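Local coordinates for hypothetical protein PH1505 (Pyrococcus horikoshii, PDB 2CYJ) that is of unknown function and belongs to a family of uncharacterised proteins (DUF498/DUF598, Mth938-like), at residues E4-F8 with G9-I13; K82-D86 with K87-E91. All blocks are in the same frame, centred on the assembly; numbering follows the deposited sequence.

Contact 1 of 2, residues E4-F8 with G9-I13; sequences EEVRF and GLVKI
Lys12 meets both Glu4 and Glu5: its CB touches Glu5 CB at 3.8 Å, and the extended chain beyond it passes Glu4, Lys12 CG 3.6 Å from Glu4 OE1. CG stands anti to the backbone N (chi1 -174°), which sends the methylenes past Glu4 CB. Glu4 OE1 accepts a hydrogen bond from Gly15 N rather than pairing with the ammonium. With an alanine in place of Lys12, the CB contact with Glu5 could remain, but the aliphatic flank of Glu4 would probably lose its cover. The two glutamates facing one lysine form a classic beta bulge in the hairpin of strands 3-7 and 10-13: Lys12 O takes Glu4 N at 2.8 Å and, weakly, Glu5 N at 3.3 Å. A type II turn, Arg7 to Leu10, closes the hairpin, with Gly9 at positive phi. Arg7 and Leu10 lie side by side, Arg7 CG to Leu10 CB 3.9 Å. The Arg7 guanidinium turns back to Glu5, Arg7 NH2 to Glu5 OE1 3.2 Å in a salt bridge, and a water links Arg7 NE to Leu10 O. On the other face Val6 CG1 meets Val11 CG1 at 4.1 Å, and both valines pack on Leu98 of helix 94-104.

Contact 2 of 2, residues K82-D86 with K87-E91; sequences KLVED and KEVIE
A type I beta turn from Val84 to Lys87 carries the chain from the end of helix 78-83 into edge strand 88-92. It is closed by Lys87 N, which donates to Val84 O at 2.9 Å. The lysine chain bends at chi2 (-60°) and runs out alongside Asp86. Lys87 CB rests 3.4 Å from Val84 O, and Lys87 CG lies 3.6 Å from Asp86 OD1. With Asp86 CG lodged between its own backbone N and carbonyl carbon (chi1 61°), the carboxylate points the same way as the lysine. Asp86 OD2 and Lys87 NZ stay 4.2 Å apart, beyond a salt bridge, and a water spans them, giving a proton to Asp86 OD2 and accepting one from Lys87 NZ. The ammonium also donates to Phe61 O and makes a cation-pi contact with the Phe61 ring, fastening the turn to the segment that leads into strand 63-68. This is the helix-to-strand leg of a beta-alpha-beta crossover, which brings 88-92 in parallel beside 63-68 at the border of the five-stranded mixed sheet. The buried Val84 and the partly exposed Val89 cross at about a right angle, Val84 CG2 to Val89 CG2 3.8 Å, and Val84 also packs on Leu64. Lys82 NZ and Glu85 OE1 form a weak, 3.5 Å salt bridge.

Overall arrangement
Contacts 1 and 2 sit on opposite sides of the centre of this single chain, their own centres 25 Å apart and their nearest atoms about 14 Å apart, so neither touches the other. They follow in series along the sequence: the hairpin of 4-13 is complete well before 82-91 begins. Each lies at the surface and belongs to a different sheet. Contact 1 forms two strands of the three-stranded antiparallel sheet, whereas contact 2 leads into an outermost strand of the five-stranded mixed one. Helix 94-104, which follows strand 88-92 in the chain, carries the Leu98 that covers the valine face of contact 1, so the chain leaving contact 2 runs on to pack against contact 1.

Contact 1 of 2, residues E4-F8 with G9-I13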
loop_
_atom_site.group_PDB
_atom_site.type_symbol
_atom_site.label_atom_id
_atom_site.label_comp_id
_atom_site.label_asym_id
_atom_site.label_seq_id
_atom_site.Cartn_x
_atom_site.Cartn_y
_atom_site.Cartn_z
ATOM N N GLU A 4 1.806 6.993 -13.828
ATOM C CA GLU A 4 2.395 7.044 -15.163
ATOM C C GLU A 4 3.249 5.852 -15.580
ATOM O O GLU A 4 3.268 5.490 -16.757
ATOM C CB GLU A 4 3.244 8.310 -15.324
ATOM C CG GLU A 4 2.492 9.649 -15.326
ATOM C CD GLU A 4 2.269 10.226 -13.930
ATOM O OE1 GLU A 4 3.101 9.970 -13.028
ATOM O OE2 GLU A 4 1.270 10.956 -13.742
ATOM N N GLU A 5 3.978 5.266 -14.635
ATOM C CA GLU A 5 4.854 4.131 -14.931
ATOM C C GLU A 5 4.931 3.205 -13.727
ATOM O O GLU A 5 4.943 3.662 -12.598
ATOM C CB GLU A 5 6.298 4.595 -15.205
ATOM C CG GLU A 5 6.570 5.195 -16.570
ATOM C CD GLU A 5 6.119 4.286 -17.701
ATOM O OE1 GLU A 5 6.447 3.087 -17.678
ATOM O OE2 GLU A 5 5.440 4.795 -18.618
ATOM N N VAL A 6 5.001 1.898 -14.003
ATOM C CA VAL A 6 5.107 0.910 -12.942
ATOM C C VAL A 6 6.066 -0.176 -13.403
ATOM O O VAL A 6 5.847 -0.810 -14.431
ATOM C CB VAL A 6 3.734 0.278 -12.610
ATOM C CG1 VAL A 6 3.878 -0.742 -11.496
ATOM C CG2 VAL A 6 2.763 1.373 -12.174
ATOM N N ARG A 7 7.145 -0.367 -12.656
ATOM C CA ARG A 7 8.104 -1.409 -12.981
ATOM C C ARG A 7 8.732 -1.868 -11.680
ATOM O O ARG A 7 8.559 -1.231 -10.641
ATOM C CB ARG A 7 9.175 -0.889 -13.946
ATOM C CG ARG A 7 10.257 -0.043 -13.314
ATOM C CD ARG A 7 11.151 0.568 -14.387
ATOM N NE ARG A 7 10.435 1.583 -15.154
ATOM C CZ ARG A 7 10.186 1.515 -16.460
ATOM N NH1 ARG A 7 10.593 0.472 -17.177
ATOM N NH2 ARG A 7 9.515 2.497 -17.051
ATOM N N PHE A 8 9.434 -2.989 -11.724
ATOM C CA PHE A 8 10.080 -3.500 -10.532
ATOM C C PHE A 8 11.021 -2.444 -9.956
ATOM O O PHE A 8 11.903 -1.942 -10.656
ATOM C CB PHE A 8 10.848 -4.783 -10.880
ATOM C CG PHE A 8 11.461 -5.465 -9.693
ATOM C CD1 PHE A 8 12.752 -5.153 -9.279
ATOM C CD2 PHE A 8 10.739 -6.413 -8.979
ATOM C CE1 PHE A 8 13.312 -5.779 -8.163
ATOM C CE2 PHE A 8 11.289 -7.045 -7.863
ATOM C CZ PHE A 8 12.579 -6.727 -7.456
ATOM N N GLY A 9 10.805 -2.106 -8.684
ATOM C CA GLY A 9 11.631 -1.135 -7.987
ATOM C C GLY A 9 11.404 0.336 -8.279
ATOM O O GLY A 9 12.075 1.185 -7.691
ATOM N N LEU A 10 10.446 0.660 -9.143
ATOM C CA LEU A 10 10.247 2.058 -9.495
ATOM C C LEU A 10 8.863 2.376 -10.029
ATOM O O LEU A 10 8.427 1.795 -11.027
ATOM C CB LEU A 10 11.283 2.455 -10.557
ATOM C CG LEU A 10 11.405 3.938 -10.918
ATOM C CD1 LEU A 10 12.114 4.687 -9.787
ATOM C CD2 LEU A 10 12.183 4.092 -12.217
ATOM N N VAL A 11 8.170 3.294 -9.367
ATOM C CA VAL A 11 6.861 3.712 -9.849
ATOM C C VAL A 11 6.851 5.228 -10.019
ATOM O O VAL A 11 7.473 5.948 -9.235
ATOM C CB VAL A 11 5.713 3.284 -8.899
ATOM C CG1 VAL A 11 5.682 1.759 -8.796
ATOM C CG2 VAL A 11 5.872 3.936 -7.535
ATOM N N LYS A 12 6.183 5.705 -11.070
ATOM C CA LYS A 12 6.078 7.140 -11.339
ATOM C C LYS A 12 4.619 7.493 -11.094
ATOM O O LYS A 12 3.730 7.013 -11.801
ATOM C CB LYS A 12 6.464 7.474 -12.783
ATOM C CG LYS A 12 6.512 8.978 -13.060
ATOM C CD LYS A 12 6.900 9.263 -14.500
ATOM C CE LYS A 12 6.667 10.720 -14.862
ATOM N NZ LYS A 12 7.146 10.967 -16.255
ATOM N N ILE A 13 4.383 8.308 -10.073
ATOM C CA ILE A 13 3.038 8.705 -9.687
ATOM C C ILE A 13 3.036 10.211 -9.435
ATOM O O ILE A 13 3.942 10.733 -8.778
ATOM C CB ILE A 13 2.610 7.918 -8.423
ATOM C CG1 ILE A 13 2.557 6.423 -8.761
ATOM C CG2 ILE A 13 1.259 8.416 -7.918
ATOM C CD1 ILE A 13 2.189 5.518 -7.591
HETATM O O HOH W 1 8.515 3.320 -13.352
#

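Contact 2 of 2, residues K82-D86 with K87-E91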
loop_
_atom_site.group_PDB
_atom_site.type_symbol
_atom_site.label_atom_id
_atom_site.label_comp_id
_atom_site.label_asym_id
_atom_site.label_seq_id
_atom_site.Cartn_x
_atom_site.Cartn_y
_atom_site.Cartn_z
ATOM N N LYS A 82 -7.097 -7.807 11.021
ATOM C CA LYS A 82 -8.077 -7.605 12.086
ATOM C C LYS A 82 -8.299 -6.110 12.335
ATOM O O LYS A 82 -9.419 -5.661 12.587
ATOM C CB LYS A 82 -7.587 -8.274 13.373
ATOM C CG LYS A 82 -8.568 -8.211 14.538
ATOM C CD LYS A 82 -9.682 -9.228 14.381
ATOM C CE LYS A 82 -10.589 -9.233 15.604
ATOM N NZ LYS A 82 -11.654 -10.266 15.499
ATOM N N LEU A 83 -7.219 -5.345 12.260
ATOM C CA LEU A 83 -7.263 -3.908 12.482
ATOM C C LEU A 83 -8.219 -3.216 11.505
ATOM O O LEU A 83 -8.857 -2.221 11.855
ATOM C CB LEU A 83 -5.842 -3.348 12.352
ATOM C CG LEU A 83 -5.515 -1.956 12.883
ATOM C CD1 LEU A 83 -5.997 -1.817 14.325
ATOM C CD2 LEU A 83 -4.006 -1.748 12.797
ATOM N N VAL A 84 -8.330 -3.752 10.290
ATOM C CA VAL A 84 -9.206 -3.179 9.267
ATOM C C VAL A 84 -10.288 -4.155 8.801
ATOM O O VAL A 84 -10.728 -4.115 7.652
ATOM C CB VAL A 84 -8.380 -2.712 8.043
ATOM C CG1 VAL A 84 -7.514 -1.521 8.435
ATOM C CG2 VAL A 84 -7.506 -3.844 7.538
ATOM N N GLU A 85 -10.730 -5.015 9.711
ATOM C CA GLU A 85 -11.739 -6.008 9.384
ATOM C C GLU A 85 -13.084 -5.393 8.976
ATOM O O GLU A 85 -13.900 -6.056 8.341
ATOM C CB GLU A 85 -11.907 -6.973 10.566
ATOM C CG GLU A 85 -12.511 -6.347 11.801
ATOM C CD GLU A 85 -12.658 -7.337 12.948
ATOM O OE1 GLU A 85 -12.741 -8.552 12.679
ATOM O OE2 GLU A 85 -12.707 -6.892 14.116
ATOM N N ASP A 86 -13.304 -4.126 9.315
ATOM C CA ASP A 86 -14.550 -3.445 8.957
ATOM C C ASP A 86 -14.447 -2.727 7.615
ATOM O O ASP A 86 -15.382 -2.050 7.190
ATOM C CB ASP A 86 -14.940 -2.442 10.053
ATOM C CG ASP A 86 -13.902 -1.353 10.254
ATOM O OD1 ASP A 86 -12.695 -1.630 10.072
ATOM O OD2 ASP A 86 -14.287 -0.221 10.613
ATOM N N LYS A 87 -13.315 -2.892 6.937
ATOM C CA LYS A 87 -13.087 -2.241 5.653
ATOM C C LYS A 87 -13.026 -3.234 4.490
ATOM O O LYS A 87 -12.966 -4.449 4.693
ATOM C CB LYS A 87 -11.766 -1.465 5.704
ATOM C CG LYS A 87 -11.647 -0.468 6.847
ATOM C CD LYS A 87 -12.733 0.592 6.779
ATOM C CE LYS A 87 -12.482 1.714 7.777
ATOM N NZ LYS A 87 -13.556 2.742 7.717
ATOM N N GLU A 88 -13.054 -2.709 3.271
ATOM C CA GLU A 88 -12.932 -3.542 2.080
ATOM C C GLU A 88 -11.411 -3.649 1.932
ATOM O O GLU A 88 -10.726 -2.632 1.860
ATOM C CB GLU A 88 -13.579 -2.836 0.884
ATOM C CG GLU A 88 -13.486 -3.574 -0.450
ATOM C CD GLU A 88 -14.322 -2.917 -1.534
ATOM O OE1 GLU A 88 -14.979 -1.892 -1.250
ATOM O OE2 GLU A 88 -14.323 -3.423 -2.674
ATOM N N VAL A 89 -10.880 -4.868 1.938
ATOM C CA VAL A 89 -9.437 -5.064 1.857
ATOM C C VAL A 89 -9.036 -5.865 0.631
ATOM O O VAL A 89 -9.495 -6.988 0.418
ATOM C CB VAL A 89 -8.913 -5.749 3.142
ATOM C CG1 VAL A 89 -7.413 -6.002 3.042
ATOM C CG2 VAL A 89 -9.223 -4.861 4.354
ATOM N N ILE A 90 -8.160 -5.270 -0.165
ATOM C CA ILE A 90 -7.702 -5.862 -1.408
ATOM C C ILE A 90 -6.185 -6.033 -1.391
ATOM O O ILE A 90 -5.450 -5.085 -1.099
ATOM C CB ILE A 90 -8.053 -4.940 -2.582
ATOM C CG1 ILE A 90 -9.536 -4.567 -2.534
ATOM C CG2 ILE A 90 -7.717 -5.631 -3.913
ATOM C CD1 ILE A 90 -9.919 -3.508 -3.554
ATOM N N GLU A 91 -5.719 -7.236 -1.702
ATOM C CA GLU A 91 -4.287 -7.510 -1.750
ATOM C C GLU A 91 -3.984 -8.162 -3.089
ATOM O O GLU A 91 -4.427 -9.283 -3.345
ATOM C CB GLU A 91 -3.881 -8.451 -0.617
ATOM C CG GLU A 91 -4.058 -7.879 0.773
ATOM C CD GLU A 91 -3.424 -8.762 1.828
ATOM O OE1 GLU A 91 -4.165 -9.347 2.647
ATOM O OE2 GLU A 91 -2.180 -8.878 1.837
HETATM O O HOH W 2 -11.846 -6.817 5.746
HETATM O O HOH W 3 -15.687 1.495 9.323
#